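Local coordinates for similar to yteR (Bacilus subtilis) (Clostridium acetobutylicum, PDB 4WU0), which is a glycoside hydrolase of family GH105, related to YteR, that probably acts on unsaturated rhamnogalacturonan fragments derived from pectin, at residues F159-T162 with E163-K167; A225-K228 with I229-C233. All blocks are in the same frame, centred on the assembly; numbering follows the deposited sequence.

Overall arrangement
Contact 1 and contact 2 follow one another along the chain, each within a single helix: 159-167 covers the end of helix 152-166, and 225-233 lies in helix 223-240. Their centres are 11 Å apart, each about 17 Å from the centre of the chain. The two helices pack directly, with I160 CG1 on L226 CD1 at 4.0 Å and E163 CB on I229 CD1 also at 4.0 Å. Helix 199-215 lies against both, and its Y205 and L209 meet residues of each contact. The mutual packing of these three helices is consistent with the (alpha/alpha)6 barrel of the six-hairpin glycosidases, whose helical wall both contacts help to build.

Contact 1 (F159-T162 with E163-K167); sequences FIIT and EKNLK
I161 and N165, one turn apart, run side by side in the last turns of helix 152-166, part of what is probably an (alpha/alpha)6 barrel. The backbone gives the regular i to i+4 pattern: E163 N to F159 O, K164 N to I160 O, N165 N to I161 O and L166 N to T162 O, the last 2.9 Å long with an N-H...O angle of 145°. Two of these carbonyls are gripped twice. F159 O also accepts from the hydroxyl of Y205 on helix 199-215, while I160 O accepts from a water 2.6 Å away. That water donates again to E163 OE1, likewise at 2.6 Å, bridging the carboxylate to the preceding turn. Glutamate suits this partly exposed place because its chain, bent at chi2 (-102°), brings OE1 back to the water.

Among the side chains, I161 CG2 lies 3.3 Å from N165 ND2. The methyl lies off the NH2 end of the amide, tilted out of its plane, and ND2 bonds to E114 OE1. Isoleucine suits the buried position, packing on E114 and V116, while asparagine, partly exposed, supplies the N-H for the acid. T162 is buried yet polar: its OG1, beside the backbone N (chi1 -64°), bonds to Q158 O. Its CG2 is turned instead toward L166 and meets CD2 at 4.2 Å. Leucine continues this apolar face onto L129 of helix 129-146 and L193. K164 leads its chain, bent only at the last torsion, away from the preceding turn. K167 leaves helical geometry, although its N still bonds to E163 O; its NZ reaches N169 OD1. Around the T162 carbonyl oxygen, L166 closes in with CB at 3.3 Å and CD1 at 3.4 Å.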
ATOM      1  N   PHE A 159      -9.532  -3.896 -10.222  1.00 14.13           N
ATOM      2  CA  PHE A 159      -8.310  -3.288 -10.735  1.00 14.48           C
ATOM      3  C   PHE A 159      -8.481  -2.705 -12.121  1.00 14.39           C
ATOM      4  O   PHE A 159      -7.961  -1.627 -12.410  1.00 14.98           O
ATOM      5  CB  PHE A 159      -7.162  -4.304 -10.774  1.00 13.36           C
ATOM      6  CG  PHE A 159      -6.525  -4.521  -9.439  1.00 13.02           C
ATOM      7  CD1 PHE A 159      -5.505  -3.705  -9.021  1.00 13.01           C
ATOM      8  CD2 PHE A 159      -6.984  -5.510  -8.586  1.00 13.60           C
ATOM      9  CE1 PHE A 159      -4.918  -3.875  -7.783  1.00 13.13           C
ATOM     10  CE2 PHE A 159      -6.408  -5.695  -7.340  1.00 12.38           C
ATOM     11  CZ  PHE A 159      -5.373  -4.878  -6.936  1.00 14.48           C
ATOM     12  N   ILE A 160      -9.186  -3.433 -12.987  1.00 14.57           N
ATOM     13  CA  ILE A 160      -9.357  -3.014 -14.372  1.00 15.48           C
ATOM     14  C   ILE A 160     -10.221  -1.755 -14.485  1.00 15.43           C
ATOM     15  O   ILE A 160      -9.910  -0.851 -15.241  1.00 15.84           O
ATOM     16  CB  ILE A 160      -9.939  -4.168 -15.197  1.00 16.62           C
ATOM     17  CG1 ILE A 160      -8.870  -5.247 -15.367  1.00 16.47           C
ATOM     18  CG2 ILE A 160     -10.427  -3.701 -16.561  1.00 22.22           C
ATOM     19  CD1 ILE A 160      -9.384  -6.604 -15.841  1.00 17.59           C
ATOM     20  N   ILE A 161     -11.304  -1.717 -13.734  1.00 16.64           N
ATOM     21  CA  ILE A 161     -12.197  -0.561 -13.740  1.00 15.66           C
ATOM     22  C   ILE A 161     -11.489   0.646 -13.123  1.00 16.12           C
ATOM     23  O   ILE A 161     -11.674   1.773 -13.568  1.00 17.17           O
ATOM     24  CB  ILE A 161     -13.497  -0.870 -12.987  1.00 17.18           C
ATOM     25  CG1 ILE A 161     -14.305  -1.940 -13.716  1.00 19.62           C
ATOM     26  CG2 ILE A 161     -14.348   0.396 -12.790  1.00 18.24           C
ATOM     27  CD1 ILE A 161     -14.722  -1.582 -15.114  1.00 19.95           C
ATOM     28  N   THR A 162     -10.699   0.410 -12.084  1.00 14.91           N
ATOM     29  CA  THR A 162      -9.973   1.508 -11.465  1.00 13.96           C
ATOM     30  C   THR A 162      -9.015   2.137 -12.472  1.00 16.73           C
ATOM     31  O   THR A 162      -8.941   3.351 -12.596  1.00 15.46           O
ATOM     32  CB  THR A 162      -9.247   1.042 -10.199  1.00 14.39           C
ATOM     33  OG1 THR A 162     -10.229   0.636  -9.242  1.00 16.66           O
ATOM     34  CG2 THR A 162      -8.381   2.139  -9.608  1.00 15.33           C
ATOM     35  N   GLU A 163      -8.276   1.325 -13.212  1.00 15.18           N
ATOM     36  CA  GLU A 163      -7.390   1.893 -14.201  1.00 15.33           C
ATOM     37  C   GLU A 163      -8.175   2.634 -15.295  1.00 19.25           C
ATOM     38  O   GLU A 163      -7.766   3.712 -15.719  1.00 18.16           O
ATOM     39  CB  GLU A 163      -6.504   0.810 -14.816  1.00 15.86           C
ATOM     40  CG  GLU A 163      -5.430   1.348 -15.727  1.00 21.33           C
ATOM     41  CD  GLU A 163      -5.745   1.218 -17.212  1.00 35.42           C
ATOM     42  OE1 GLU A 163      -6.915   0.969 -17.585  1.00 35.16           O
ATOM     43  OE2 GLU A 163      -4.805   1.383 -18.014  1.00 42.92           O
ATOM     44  N   LYS A 164      -9.308   2.083 -15.730  1.00 15.82           N
ATOM     45  CA  LYS A 164     -10.114   2.722 -16.762  1.00 21.24           C
ATOM     46  C   LYS A 164     -10.552   4.121 -16.335  1.00 18.89           C
ATOM     47  O   LYS A 164     -10.482   5.074 -17.114  1.00 20.22           O
ATOM     48  CB  LYS A 164     -11.343   1.867 -17.074  1.00 20.80           C
ATOM     49  CG  LYS A 164     -12.280   2.486 -18.099  1.00 21.82           C
ATOM     50  CD  LYS A 164     -13.483   1.597 -18.361  1.00 33.85           C
ATOM     51  CE  LYS A 164     -14.264   2.099 -19.569  1.00 47.08           C
ATOM     52  NZ  LYS A 164     -15.334   3.081 -19.220  1.00 53.76           N
ATOM     53  N   ASN A 165     -10.977   4.253 -15.085  1.00 16.58           N
ATOM     54  CA  ASN A 165     -11.548   5.508 -14.617  1.00 16.07           C
ATOM     55  C   ASN A 165     -10.527   6.506 -14.100  1.00 18.68           C
ATOM     56  O   ASN A 165     -10.786   7.710 -14.152  1.00 17.38           O
ATOM     57  CB  ASN A 165     -12.581   5.269 -13.515  1.00 15.86           C
ATOM     58  CG  ASN A 165     -13.886   4.648 -14.034  1.00 19.77           C
ATOM     59  OD1 ASN A 165     -14.410   5.031 -15.075  1.00 28.55           O
ATOM     60  ND2 ASN A 165     -14.409   3.690 -13.288  1.00 20.98           N
ATOM     61  N   LEU A 166      -9.390   6.033 -13.574  1.00 15.28           N
ATOM     62  CA  LEU A 166      -8.451   6.942 -12.902  1.00 14.58           C
ATOM     63  C   LEU A 166      -7.201   7.292 -13.700  1.00 17.75           C
ATOM     64  O   LEU A 166      -6.461   8.180 -13.305  1.00 16.36           O
ATOM     65  CB  LEU A 166      -8.032   6.389 -11.524  1.00 14.17           C
ATOM     66  CG  LEU A 166      -9.074   6.587 -10.418  1.00 16.28           C
ATOM     67  CD1 LEU A 166     -10.330   5.737 -10.627  1.00 18.77           C
ATOM     68  CD2 LEU A 166      -8.495   6.310  -9.062  1.00 19.66           C
ATOM     69  N   LYS A 167      -6.969   6.615 -14.819  1.00 17.23           N
ATOM     70  CA  LYS A 167      -5.768   6.867 -15.607  1.00 18.28           C
ATOM     71  C   LYS A 167      -5.836   8.148 -16.429  1.00 21.48           C
ATOM     72  O   LYS A 167      -6.855   8.452 -17.063  1.00 22.42           O
ATOM     73  CB  LYS A 167      -5.488   5.696 -16.554  1.00 18.08           C
ATOM     74  CG  LYS A 167      -4.183   5.840 -17.347  1.00 23.47           C
ATOM     75  CD  LYS A 167      -3.898   4.606 -18.214  1.00 30.45           C
ATOM     76  CE  LYS A 167      -4.865   4.493 -19.396  1.00 41.60           C
ATOM     77  NZ  LYS A 167      -4.584   5.489 -20.471  1.00 57.69           N
TER
HETATM   78  O   HOH W   1      -8.558  -1.062 -17.478  1.00 25.26           O

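Contact 2 (A225-K228 with I229-C233); sequences ALIK and ILNNC
The amides of N231 and N232 meet I227 and K228 one turn back on helix 223-240, probably within an (alpha/alpha)6 barrel. At one edge of the N231 amide, ND2 donates to I227 O at 2.9 Å with an angle of 165°; the oxygen lies only 9° out of the amide plane. Seen from the acceptor, ND2 stands well above the carbonyl plane, and the same oxygen also accepts the backbone N-H of N231. ND2 also bonds to Y282 O, so asparagine suits this site by joining its own helix to a neighbouring loop. I227 runs alongside, its CG2 3.7 Å from ND2, and also packs on Y282.

The N232 amide is used differently: K228 O sits over one face, 3.3 Å from CG, while accepting the backbone N-H of N232. K228 CG lies on that same face, 3.8 Å from ND2. Lysine extends from this exposed side, where its charge can meet water. On the buried side, L226 and I229 supply apolar surface to helix 199-215. I229 CG1, placed beside its own backbone N (chi1 -68°), comes to 3.3 Å from A225 O.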
ATOM      1  N   ALA A 225      -3.936  -8.876 -18.255  1.00 17.68           N
ATOM      2  CA  ALA A 225      -4.391  -7.497 -18.182  1.00 18.41           C
ATOM      3  C   ALA A 225      -3.770  -6.752 -16.998  1.00 18.19           C
ATOM      4  O   ALA A 225      -3.332  -5.607 -17.133  1.00 15.47           O
ATOM      5  CB  ALA A 225      -5.916  -7.441 -18.112  1.00 20.57           C
ATOM      6  N   LEU A 226      -3.750  -7.376 -15.828  1.00 15.74           N
ATOM      7  CA  LEU A 226      -3.175  -6.717 -14.660  1.00 14.16           C
ATOM      8  C   LEU A 226      -1.667  -6.534 -14.821  1.00 14.01           C
ATOM      9  O   LEU A 226      -1.116  -5.516 -14.415  1.00 13.72           O
ATOM     10  CB  LEU A 226      -3.517  -7.446 -13.360  1.00 14.03           C
ATOM     11  CG  LEU A 226      -4.803  -7.005 -12.663  1.00 15.31           C
ATOM     12  CD1 LEU A 226      -6.020  -7.306 -13.507  1.00 17.41           C
ATOM     13  CD2 LEU A 226      -4.929  -7.668 -11.280  1.00 16.50           C
ATOM     14  N   ILE A 227      -0.996  -7.503 -15.443  1.00 14.95           N
ATOM     15  CA  ILE A 227       0.427  -7.372 -15.703  1.00 14.60           C
ATOM     16  C   ILE A 227       0.693  -6.197 -16.649  1.00 15.71           C
ATOM     17  O   ILE A 227       1.619  -5.410 -16.428  1.00 15.66           O
ATOM     18  CB  ILE A 227       1.013  -8.703 -16.229  1.00 15.35           C
ATOM     19  CG1 ILE A 227       1.018  -9.734 -15.098  1.00 14.97           C
ATOM     20  CG2 ILE A 227       2.436  -8.535 -16.783  1.00 15.74           C
ATOM     21  CD1 ILE A 227       1.288 -11.167 -15.538  1.00 16.28           C
ATOM     22  N   LYS A 228      -0.138  -6.057 -17.678  1.00 16.73           N
ATOM     23  CA  LYS A 228      -0.004  -4.934 -18.596  1.00 16.32           C
ATOM     24  C   LYS A 228      -0.194  -3.598 -17.873  1.00 17.29           C
ATOM     25  O   LYS A 228       0.569  -2.654 -18.092  1.00 17.43           O
ATOM     26  CB  LYS A 228      -0.995  -5.071 -19.765  1.00 17.07           C
ATOM     27  CG  LYS A 228      -0.949  -3.910 -20.726  1.00 21.16           C
ATOM     28  CD  LYS A 228      -2.004  -4.086 -21.814  1.00 33.66           C
ATOM     29  CE  LYS A 228      -1.788  -3.152 -22.982  1.00 40.20           C
ATOM     30  NZ  LYS A 228      -2.863  -3.353 -24.013  1.00 50.68           N
ATOM     31  N   ILE A 229      -1.217  -3.507 -17.027  1.00 14.90           N
ATOM     32  CA  ILE A 229      -1.451  -2.296 -16.258  1.00 15.18           C
ATOM     33  C   ILE A 229      -0.231  -1.976 -15.402  1.00 13.73           C
ATOM     34  O   ILE A 229       0.200  -0.834 -15.323  1.00 14.67           O
ATOM     35  CB  ILE A 229      -2.708  -2.449 -15.344  1.00 14.07           C
ATOM     36  CG1 ILE A 229      -3.968  -2.528 -16.206  1.00 16.96           C
ATOM     37  CG2 ILE A 229      -2.816  -1.306 -14.322  1.00 14.62           C
ATOM     38  CD1 ILE A 229      -5.219  -2.904 -15.433  1.00 19.77           C
ATOM     39  N   LEU A 230       0.343  -2.989 -14.756  1.00 14.07           N
ATOM     40  CA  LEU A 230       1.537  -2.755 -13.951  1.00 14.76           C
ATOM     41  C   LEU A 230       2.703  -2.222 -14.801  1.00 13.40           C
ATOM     42  O   LEU A 230       3.400  -1.264 -14.411  1.00 15.39           O
ATOM     43  CB  LEU A 230       1.946  -4.029 -13.208  1.00 14.20           C
ATOM     44  CG  LEU A 230       3.231  -3.923 -12.377  1.00 12.50           C
ATOM     45  CD1 LEU A 230       3.144  -2.867 -11.300  1.00 14.76           C
ATOM     46  CD2 LEU A 230       3.551  -5.266 -11.728  1.00 16.14           C
ATOM     47  N   ASN A 231       2.924  -2.833 -15.959  1.00 14.14           N
ATOM     48  CA  ASN A 231       3.970  -2.346 -16.847  1.00 14.78           C
ATOM     49  C   ASN A 231       3.713  -0.906 -17.241  1.00 15.04           C
ATOM     50  O   ASN A 231       4.644  -0.099 -17.273  1.00 16.67           O
ATOM     51  CB  ASN A 231       4.098  -3.215 -18.087  1.00 19.09           C
ATOM     52  CG  ASN A 231       4.967  -4.413 -17.852  1.00 19.84           C
ATOM     53  OD1 ASN A 231       6.171  -4.372 -18.072  1.00 19.04           O
ATOM     54  ND2 ASN A 231       4.368  -5.487 -17.384  1.00 18.10           N
ATOM     55  N   ASN A 232       2.476  -0.597 -17.592  1.00 16.69           N
ATOM     56  CA  ASN A 232       2.138   0.770 -17.989  1.00 17.87           C
ATOM     57  C   ASN A 232       2.364   1.774 -16.864  1.00 15.10           C
ATOM     58  O   ASN A 232       2.820   2.903 -17.113  1.00 16.03           O
ATOM     59  CB  ASN A 232       0.684   0.843 -18.480  1.00 19.00           C
ATOM     60  CG  ASN A 232       0.474   0.134 -19.791  1.00 25.46           C
ATOM     61  OD1 ASN A 232       1.415  -0.128 -20.534  1.00 26.12           O
ATOM     62  ND2 ASN A 232      -0.774  -0.173 -20.089  1.00 30.12           N
ATOM     63  N   CYS A 233       2.044   1.371 -15.637  1.00 14.11           N
ATOM     64  CA  CYS A 233       2.248   2.241 -14.483  1.00 14.62           C
ATOM     65  C   CYS A 233       3.738   2.482 -14.266  1.00 14.90           C
ATOM     66  O   CYS A 233       4.145   3.591 -13.947  1.00 14.50           O
ATOM     67  CB  CYS A 233       1.644   1.632 -13.214  1.00 16.10           C
ATOM     68  SG  CYS A 233      -0.185   1.714 -13.139  1.00 18.14           S
TER